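Local coordinates for capsid protein (Penaeus vannamei nodavirus, PDB 5YKZ) that builds the shell of a shrimp nodavirus, its P-domain, the part crystallised here, probably forming the dimeric spikes on the particle surface, at residues Tyr39-Ala44 and Phe112-Ala117; Gly68-Asn73 and Gly83-Lys88; Thr31-Ser36 and Gly93-Ser98. All blocks are in the same frame, centred on the assembly; numbering follows the deposited sequence.

Contact 1: Tyr39-Ala44 and Phe112-Ala117; sequences YLLTPA and FNIIAA
The ring of Tyr39 turns its edge to the adjacent strand: Ala116 CB lies near the ring plane, 3.7 Å from Tyr39 CE1, and the carbonyl oxygen of Ile115 also sits at the edge, beside CD1. Ile114 CG2 comes in obliquely, 3.6 Å from Tyr39 CD1. With Phe112 CG set between its backbone N and carbonyl carbon (chi1 54°), the side chains of Phe112 and Leu41 lie side by side, pointing the same way; Leu41 CB is oblique to the ring, 4.1 Å from Phe112 CD2. The ring also meets that of Phe16, the planes at about 50°. These groups belong to the antiparallel pairing of strands 38-48 and 111-118. Leu40 with Ile115 and Thr42 with Asn113 are hydrogen-bonded pairs; in the former, Ile115 N reaches Leu40 O at 2.8 Å. Leu41 with Ile114 and Pro43 with Phe112 are non-hydrogen-bonded pairs, so the proline's missing N-H costs this pairing nothing. Leu41 and Phe112 face the interior, where both meet Leu97. Leu40, Thr42 and Ile115 occupy the other face and pack on the second subunit, Leu40 against its Ile115 and Thr42 against its Thr42, consistent with a dimeric spike. The side chains of Ile115 and Thr42 cross at about a right angle, Ile115 CD1 touching OG1 and CG2. One water joins the strands, 2.7 Å from Thr42 OG1, donating to Pro43 O and accepting from Asn113 ND2 at 3.1 Å.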
loop_
_atom_site.group_PDB
_atom_site.type_symbol
_atom_site.label_atom_id
_atom_site.label_comp_id
_atom_site.label_asym_id
_atom_site.label_seq_id
_atom_site.Cartn_x
_atom_site.Cartn_y
_atom_site.Cartn_z
ATOM N N TYR B 39 8.598 -8.983 -9.725
ATOM C CA TYR B 39 7.905 -8.697 -8.448
ATOM C C TYR B 39 7.080 -7.476 -8.556
ATOM O O TYR B 39 7.430 -6.566 -9.379
ATOM C CB TYR B 39 8.932 -8.559 -7.315
ATOM C CG TYR B 39 9.710 -9.788 -7.080
ATOM C CD1 TYR B 39 9.221 -10.763 -6.218
ATOM C CD2 TYR B 39 10.933 -10.044 -7.690
ATOM C CE1 TYR B 39 9.910 -11.955 -6.019
ATOM C CE2 TYR B 39 11.625 -11.233 -7.463
ATOM C CZ TYR B 39 11.079 -12.147 -6.633
ATOM O OH TYR B 39 11.824 -13.321 -6.397
ATOM N N LEU B 40 6.097 -7.324 -7.747
ATOM C CA LEU B 40 5.331 -6.048 -7.579
ATOM C C LEU B 40 5.672 -5.473 -6.232
ATOM O O LEU B 40 5.699 -6.233 -5.226
ATOM C CB LEU B 40 3.894 -6.412 -7.642
ATOM C CG LEU B 40 2.938 -5.319 -7.827
ATOM C CD1 LEU B 40 3.007 -4.649 -9.241
ATOM C CD2 LEU B 40 1.515 -5.766 -7.518
ATOM N N LEU B 41 5.872 -4.185 -6.146
ATOM C CA LEU B 41 6.148 -3.498 -4.894
ATOM C C LEU B 41 5.036 -2.560 -4.578
ATOM O O LEU B 41 4.616 -1.772 -5.444
ATOM C CB LEU B 41 7.451 -2.683 -4.956
ATOM C CG LEU B 41 8.607 -3.293 -5.688
ATOM C CD1 LEU B 41 9.812 -2.415 -5.669
ATOM C CD2 LEU B 41 8.983 -4.685 -5.122
ATOM N N THR B 42 4.509 -2.561 -3.333
ATOM C CA THR B 42 3.453 -1.689 -2.893
ATOM C C THR B 42 3.869 -1.001 -1.613
ATOM O O THR B 42 4.568 -1.622 -0.774
ATOM C CB THR B 42 2.156 -2.518 -2.685
ATOM O OG1 THR B 42 2.420 -3.625 -1.732
ATOM C CG2 THR B 42 1.690 -3.088 -3.950
ATOM N N PRO B 43 3.476 0.242 -1.396
ATOM C CA PRO B 43 3.944 0.996 -0.218
ATOM C C PRO B 43 3.258 0.603 1.064
ATOM O O PRO B 43 2.083 0.208 1.026
ATOM C CB PRO B 43 3.577 2.452 -0.588
ATOM C CG PRO B 43 2.373 2.291 -1.496
ATOM C CD PRO B 43 2.644 1.078 -2.310
ATOM N N ALA B 44 3.867 0.824 2.187
ATOM C CA ALA B 44 3.279 0.603 3.508
ATOM C C ALA B 44 4.089 1.303 4.554
ATOM O O ALA B 44 5.357 1.402 4.404
ATOM C CB ALA B 44 3.171 -0.875 3.842
ATOM N N PHE B 112 7.981 -0.916 1.728
ATOM C CA PHE B 112 7.218 -1.560 0.669
ATOM C C PHE B 112 7.145 -3.037 0.918
ATOM O O PHE B 112 8.026 -3.624 1.577
ATOM C CB PHE B 112 7.775 -1.236 -0.752
ATOM C CG PHE B 112 9.236 -1.552 -0.905
ATOM C CD1 PHE B 112 10.184 -0.613 -0.558
ATOM C CD2 PHE B 112 9.621 -2.722 -1.465
ATOM C CE1 PHE B 112 11.526 -0.878 -0.754
ATOM C CE2 PHE B 112 10.967 -2.968 -1.697
ATOM C CZ PHE B 112 11.910 -2.039 -1.321
ATOM N N ASN B 113 6.098 -3.655 0.381
ATOM C CA ASN B 113 5.964 -5.092 0.270
ATOM C C ASN B 113 6.421 -5.578 -1.012
ATOM O O ASN B 113 6.143 -4.942 -2.018
ATOM C CB ASN B 113 4.506 -5.499 0.525
ATOM C CG ASN B 113 4.211 -5.381 2.088
ATOM O OD1 ASN B 113 4.971 -5.824 2.908
ATOM N ND2 ASN B 113 3.330 -4.704 2.373
ATOM N N ILE B 114 7.174 -6.681 -1.049
ATOM C CA ILE B 114 7.618 -7.329 -2.278
ATOM C C ILE B 114 6.724 -8.522 -2.499
ATOM O O ILE B 114 6.719 -9.477 -1.699
ATOM C CB ILE B 114 9.063 -7.756 -2.204
ATOM C CG1 ILE B 114 9.977 -6.585 -1.779
ATOM C CG2 ILE B 114 9.466 -8.390 -3.527
ATOM C CD1 ILE B 114 11.438 -6.930 -1.822
ATOM N N ILE B 115 5.904 -8.456 -3.511
ATOM C CA ILE B 115 4.813 -9.401 -3.796
ATOM C C ILE B 115 5.244 -10.266 -4.945
ATOM O O ILE B 115 5.786 -9.838 -5.923
ATOM C CB ILE B 115 3.542 -8.664 -4.151
ATOM C CG1 ILE B 115 3.175 -7.741 -3.017
ATOM C CG2 ILE B 115 2.428 -9.662 -4.407
ATOM C CD1 ILE B 115 2.192 -6.728 -3.306
ATOM N N ALA B 116 5.061 -11.592 -4.714
ATOM C CA ALA B 116 5.561 -12.647 -5.575
ATOM C C ALA B 116 4.476 -13.670 -5.887
ATOM O O ALA B 116 3.671 -14.001 -5.010
ATOM C CB ALA B 116 6.735 -13.355 -4.853
ATOM N N ALA B 117 4.590 -14.232 -7.061
ATOM C CA ALA B 117 3.849 -15.432 -7.317
ATOM C C ALA B 117 4.416 -16.617 -6.571
ATOM O O ALA B 117 5.609 -16.724 -6.382
ATOM C CB ALA B 117 3.937 -15.735 -8.782
HETATM O O HOH W 1 1.605 -2.780 0.724
#

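Contact 2: Gly68-Asn73 and Gly83-Lys88; sequences GTISIN and GFIKVK
Ile85 reaches across to Gly68 and Ile70 with one branch of its side chain. The bond from CA to CB runs across the approach to segment 68-73, but the end of the side chain comes nearer: CG1, anti to the carbonyl carbon (chi1 -73°), meets the Gly68 peptide, with Ile85 CG1 3.9 Å from Gly68 O. The side chain then continues extended, and its terminal Ile85 CD1 ends 3.9 Å from Ile70 CG1, with Ile70 CD1 almost as near. The two side chains cross at about a right angle. Ile70 CG1 has a second neighbour in the backbone, lying 3.7 Å from Gly83 O. Both segments belong to the beta hairpin of strands 66-73 and 79-88, at a place where the regular ladder of each strand is broken. Regular pairing holds toward the hairpin turn, where Ser71 bonds with Ser82 and Asn73 with Thr80. Here weaker CA-H...O contacts bridge the two strands instead: Gly68 CA lies 3.5 Å from Phe84 O, nearly straight at the hydrogen (163°), and Gly83 CA lies 3.3 Å from Thr69 O. Both glycines have positive phi, and their bare alpha carbons let the strands come this close, with Phe84 O and Thr69 O on the side a beta carbon would take. On the inner side Ile70 packs on Pro43 and Phe16, while Ile85 packs on Leu41. Phe84 starts away from segment 68-73 and packs on Val10 of the second subunit, and Lys86 uses NZ for a salt bridge to Asp7 of that same subunit.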
loop_
_atom_site.group_PDB
_atom_site.type_symbol
_atom_site.label_atom_id
_atom_site.label_comp_id
_atom_site.label_asym_id
_atom_site.label_seq_id
_atom_site.Cartn_x
_atom_site.Cartn_y
_atom_site.Cartn_z
ATOM N N GLY B 68 6.361 1.923 -13.044
ATOM C CA GLY B 68 5.718 2.506 -11.958
ATOM C C GLY B 68 6.586 3.355 -11.049
ATOM O O GLY B 68 7.807 3.378 -11.190
ATOM N N THR B 69 5.911 4.053 -10.175
ATOM C CA THR B 69 6.506 4.935 -9.178
ATOM C C THR B 69 5.720 4.766 -7.871
ATOM O O THR B 69 4.488 4.831 -7.915
ATOM C CB THR B 69 6.409 6.396 -9.545
ATOM O OG1 THR B 69 7.123 6.616 -10.815
ATOM C CG2 THR B 69 7.024 7.386 -8.536
ATOM N N ILE B 70 6.395 4.613 -6.743
ATOM C CA ILE B 70 5.739 4.717 -5.411
ATOM C C ILE B 70 5.871 6.120 -4.919
ATOM O O ILE B 70 6.965 6.696 -4.946
ATOM C CB ILE B 70 6.333 3.671 -4.436
ATOM C CG1 ILE B 70 5.791 2.332 -4.799
ATOM C CG2 ILE B 70 5.976 4.045 -3.043
ATOM C CD1 ILE B 70 6.401 1.170 -3.989
ATOM N N SER B 71 4.739 6.672 -4.469
ATOM C CA SER B 71 4.689 7.988 -3.912
ATOM C C SER B 71 4.149 7.932 -2.494
ATOM O O SER B 71 3.042 7.388 -2.264
ATOM C CB SER B 71 3.767 8.891 -4.724
ATOM O OG SER B 71 3.514 10.081 -4.045
ATOM N N ILE B 72 4.897 8.470 -1.546
ATOM C CA ILE B 72 4.437 8.655 -0.164
ATOM C C ILE B 72 4.624 10.111 0.143
ATOM O O ILE B 72 5.756 10.573 0.413
ATOM C CB ILE B 72 5.203 7.751 0.852
ATOM C CG1 ILE B 72 5.041 6.284 0.521
ATOM C CG2 ILE B 72 4.738 8.091 2.223
ATOM C CD1 ILE B 72 5.796 5.318 1.357
ATOM N N ASN B 73 3.574 10.888 0.124
ATOM C CA ASN B 73 3.572 12.333 0.355
ATOM C C ASN B 73 2.645 12.569 1.537
ATOM O O ASN B 73 1.419 12.410 1.414
ATOM C CB ASN B 73 3.205 13.129 -0.885
ATOM C CG ASN B 73 3.247 14.612 -0.592
ATOM O OD1 ASN B 73 3.139 15.047 0.461
ATOM N ND2 ASN B 73 3.414 15.383 -1.690
ATOM N N GLY B 83 0.754 4.095 -5.822
ATOM C CA GLY B 83 1.670 3.557 -6.806
ATOM C C GLY B 83 2.123 2.183 -6.523
ATOM O O GLY B 83 2.162 1.767 -5.374
ATOM N N PHE B 84 2.490 1.484 -7.589
ATOM C CA PHE B 84 3.024 0.161 -7.460
ATOM C C PHE B 84 4.054 -0.032 -8.535
ATOM O O PHE B 84 3.900 0.472 -9.694
ATOM C CB PHE B 84 1.934 -0.931 -7.528
ATOM C CG PHE B 84 0.901 -0.770 -8.625
ATOM C CD1 PHE B 84 1.032 -1.303 -9.863
ATOM C CD2 PHE B 84 -0.276 -0.126 -8.364
ATOM C CE1 PHE B 84 0.085 -1.165 -10.826
ATOM C CE2 PHE B 84 -1.248 -0.047 -9.284
ATOM C CZ PHE B 84 -1.079 -0.491 -10.501
ATOM N N ILE B 85 5.138 -0.670 -8.208
ATOM C CA ILE B 85 6.301 -0.882 -9.082
ATOM C C ILE B 85 6.346 -2.309 -9.533
ATOM O O ILE B 85 6.188 -3.246 -8.731
ATOM C CB ILE B 85 7.594 -0.512 -8.304
ATOM C CG1 ILE B 85 7.691 0.966 -8.148
ATOM C CG2 ILE B 85 8.815 -1.085 -9.037
ATOM C CD1 ILE B 85 8.755 1.440 -7.160
ATOM N N LYS B 86 6.588 -2.538 -10.801
ATOM C CA LYS B 86 6.915 -3.829 -11.359
ATOM C C LYS B 86 8.378 -3.798 -11.714
ATOM O O LYS B 86 8.829 -2.915 -12.432
ATOM C CB LYS B 86 6.074 -4.126 -12.591
ATOM C CG LYS B 86 6.367 -5.394 -13.354
ATOM C CD LYS B 86 6.448 -6.679 -12.568
ATOM C CE LYS B 86 5.103 -6.971 -12.034
ATOM N NZ LYS B 86 4.039 -7.135 -13.024
ATOM N N VAL B 87 9.135 -4.758 -11.226
ATOM C CA VAL B 87 10.570 -4.785 -11.419
ATOM C C VAL B 87 11.043 -6.203 -11.487
ATOM O O VAL B 87 10.538 -7.116 -10.755
ATOM C CB VAL B 87 11.293 -4.007 -10.313
ATOM C CG1 VAL B 87 10.993 -4.606 -8.912
ATOM C CG2 VAL B 87 12.786 -3.838 -10.613
ATOM N N LYS B 88 11.987 -6.453 -12.373
ATOM C CA LYS B 88 12.628 -7.772 -12.532
ATOM C C LYS B 88 13.991 -7.753 -11.961
ATOM O O LYS B 88 14.799 -6.855 -12.203
ATOM C CB LYS B 88 12.665 -8.132 -13.984
ATOM C CG LYS B 88 13.140 -9.562 -14.331
ATOM C CD LYS B 88 13.130 -9.834 -15.839
ATOM C CE LYS B 88 13.706 -11.203 -16.176
ATOM N NZ LYS B 88 13.602 -11.497 -17.669
#

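Contact 3: Thr31-Ser36 and Gly93-Ser98; sequences TGLSPS and GTFDLS
Leu33 and Gly93 hold the loop 31-36 against the turn that leads into strand 95-101. Leu33 N donates to Gly93 O at 3.0 Å, approaching in the carbonyl plane on a lone pair with an N-H...O angle of 157°. A CA-H...O contact returns across the same pair, Gly93 CA lying 3.3 Å from Leu33 O. Leu33 CB also rests 3.4 Å from Gly93 O, and with CG anti to the carbonyl carbon (chi1 -66°) the side chain extends until CD1 comes 3.5 Å from Phe95 CE2, meeting the ring obliquely. Leu97 CG lies at the edge of that ring, in its plane. Toward the surface, the methyls of Thr31 and Thr94 touch, CG2 to CG2 at 4.0 Å.

A second shell sets these groups in place. Thr94 OG1 is hydrogen-bonded to Asp90 OD2, while the Ser34 backbone is gripped at both ends, its N by Tyr39 OH and its O by Thr89 OG1. The loop links strand 26-30 to strand 38-48; strand 26-30 pairs with 95-101 through Val30 and Phe95, and Leu33 packs on Tyr39 of 38-48 and on Asp11 and Lys12 of strand 7-15.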
loop_
_atom_site.group_PDB
_atom_site.type_symbol
_atom_site.label_atom_id
_atom_site.label_comp_id
_atom_site.label_asym_id
_atom_site.label_seq_id
_atom_site.Cartn_x
_atom_site.Cartn_y
_atom_site.Cartn_z
ATOM N N THR B 31 18.121 -6.967 -2.391
ATOM C CA THR B 31 18.772 -8.229 -2.628
ATOM C C THR B 31 17.998 -9.383 -2.070
ATOM O O THR B 31 16.992 -9.274 -1.391
ATOM C CB THR B 31 20.184 -8.177 -1.924
ATOM O OG1 THR B 31 20.026 -8.171 -0.519
ATOM C CG2 THR B 31 21.020 -6.993 -2.374
ATOM N N GLY B 32 18.496 -10.569 -2.391
ATOM C CA GLY B 32 18.002 -11.777 -1.836
ATOM C C GLY B 32 16.761 -12.343 -2.438
ATOM O O GLY B 32 16.162 -13.180 -1.786
ATOM N N LEU B 33 16.424 -11.964 -3.659
ATOM C CA LEU B 33 15.252 -12.517 -4.298
ATOM C C LEU B 33 15.632 -13.605 -5.347
ATOM O O LEU B 33 16.812 -13.948 -5.469
ATOM C CB LEU B 33 14.515 -11.325 -4.948
ATOM C CG LEU B 33 13.964 -10.345 -3.907
ATOM C CD1 LEU B 33 13.580 -8.999 -4.566
ATOM C CD2 LEU B 33 12.770 -10.935 -3.208
ATOM N N SER B 34 14.665 -14.140 -6.039
ATOM C CA SER B 34 14.968 -15.115 -7.049
ATOM C C SER B 34 15.538 -14.492 -8.289
ATOM O O SER B 34 15.099 -13.402 -8.687
ATOM C CB SER B 34 13.734 -15.893 -7.437
ATOM O OG SER B 34 13.113 -16.514 -6.384
ATOM N N PRO B 35 16.533 -15.120 -8.939
ATOM C CA PRO B 35 17.097 -14.560 -10.124
ATOM C C PRO B 35 16.072 -14.382 -11.227
ATOM O O PRO B 35 15.169 -15.220 -11.406
ATOM C CB PRO B 35 18.194 -15.563 -10.506
ATOM C CG PRO B 35 18.563 -16.140 -9.216
ATOM C CD PRO B 35 17.233 -16.385 -8.581
ATOM N N SER B 36 16.202 -13.315 -11.995
ATOM C CA SER B 36 15.437 -13.110 -13.225
ATOM C C SER B 36 14.001 -13.366 -13.031
ATOM O O SER B 36 13.328 -14.022 -13.819
ATOM C CB SER B 36 16.057 -13.927 -14.405
ATOM O OG SER B 36 17.443 -13.676 -14.544
ATOM N N GLY B 93 19.462 -11.967 -8.444
ATOM C CA GLY B 93 18.375 -11.764 -7.454
ATOM C C GLY B 93 18.298 -10.369 -6.825
ATOM O O GLY B 93 17.697 -10.268 -5.734
ATOM N N THR B 94 18.796 -9.365 -7.535
ATOM C CA THR B 94 18.773 -7.998 -7.063
ATOM C C THR B 94 18.110 -7.103 -8.021
ATOM O O THR B 94 18.033 -7.325 -9.214
ATOM C CB THR B 94 20.194 -7.419 -6.734
ATOM O OG1 THR B 94 20.789 -6.797 -7.891
ATOM C CG2 THR B 94 21.049 -8.477 -6.050
ATOM N N PHE B 95 17.629 -5.933 -7.503
ATOM C CA PHE B 95 17.240 -4.822 -8.318
ATOM C C PHE B 95 17.493 -3.536 -7.605
ATOM O O PHE B 95 17.577 -3.496 -6.373
ATOM C CB PHE B 95 15.759 -4.883 -8.781
ATOM C CG PHE B 95 14.768 -4.825 -7.614
ATOM C CD1 PHE B 95 14.380 -3.602 -7.091
ATOM C CD2 PHE B 95 14.110 -5.961 -7.139
ATOM C CE1 PHE B 95 13.458 -3.521 -6.084
ATOM C CE2 PHE B 95 13.164 -5.888 -6.111
ATOM C CZ PHE B 95 12.851 -4.657 -5.577
ATOM N N ASP B 96 17.634 -2.474 -8.340
ATOM C CA ASP B 96 17.845 -1.157 -7.810
ATOM C C ASP B 96 16.678 -0.229 -7.972
ATOM O O ASP B 96 16.008 -0.215 -9.010
ATOM C CB ASP B 96 19.060 -0.466 -8.493
ATOM C CG ASP B 96 20.389 -1.041 -8.172
ATOM O OD1 ASP B 96 20.519 -1.793 -7.263
ATOM O OD2 ASP B 96 21.355 -0.638 -8.866
ATOM N N LEU B 97 16.384 0.557 -6.952
ATOM C CA LEU B 97 15.436 1.654 -6.970
ATOM C C LEU B 97 16.165 2.973 -6.892
ATOM O O LEU B 97 17.200 3.051 -6.210
ATOM C CB LEU B 97 14.456 1.564 -5.809
ATOM C CG LEU B 97 13.658 0.296 -5.674
ATOM C CD1 LEU B 97 12.778 0.387 -4.421
ATOM C CD2 LEU B 97 12.812 0.015 -6.870
ATOM N N SER B 98 15.617 3.977 -7.453
ATOM C CA SER B 98 16.034 5.367 -7.233
ATOM C C SER B 98 15.089 5.984 -6.202
ATOM O O SER B 98 13.838 5.963 -6.497
ATOM C CB SER B 98 15.958 6.114 -8.501
ATOM O OG SER B 98 16.229 7.493 -8.352
#

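Contact 1 is the buried one, and its chemistry is regular antiparallel pairing with apolar side chains on the inner face. Contacts 2 and 3 are partly buried and rely on glycine backbones: contact 2 on CA-H...O contacts where a hairpin is interrupted, contact 3 on one N-H...O bond, a CA-H...O contact and Leu33 packed on Phe95, between a loop and the turn into a strand. Strands 38-48 and 79-88 are neighbours, joining contacts 1 and 2 through Leu41 N to Ile85 O and Tyr39 N to Val87 O; both contacts also reach the second subunit, whereas contact 3 does not. Leu41 meets Phe95 and Val87 packs against Phe95, tying all three together inside the domain.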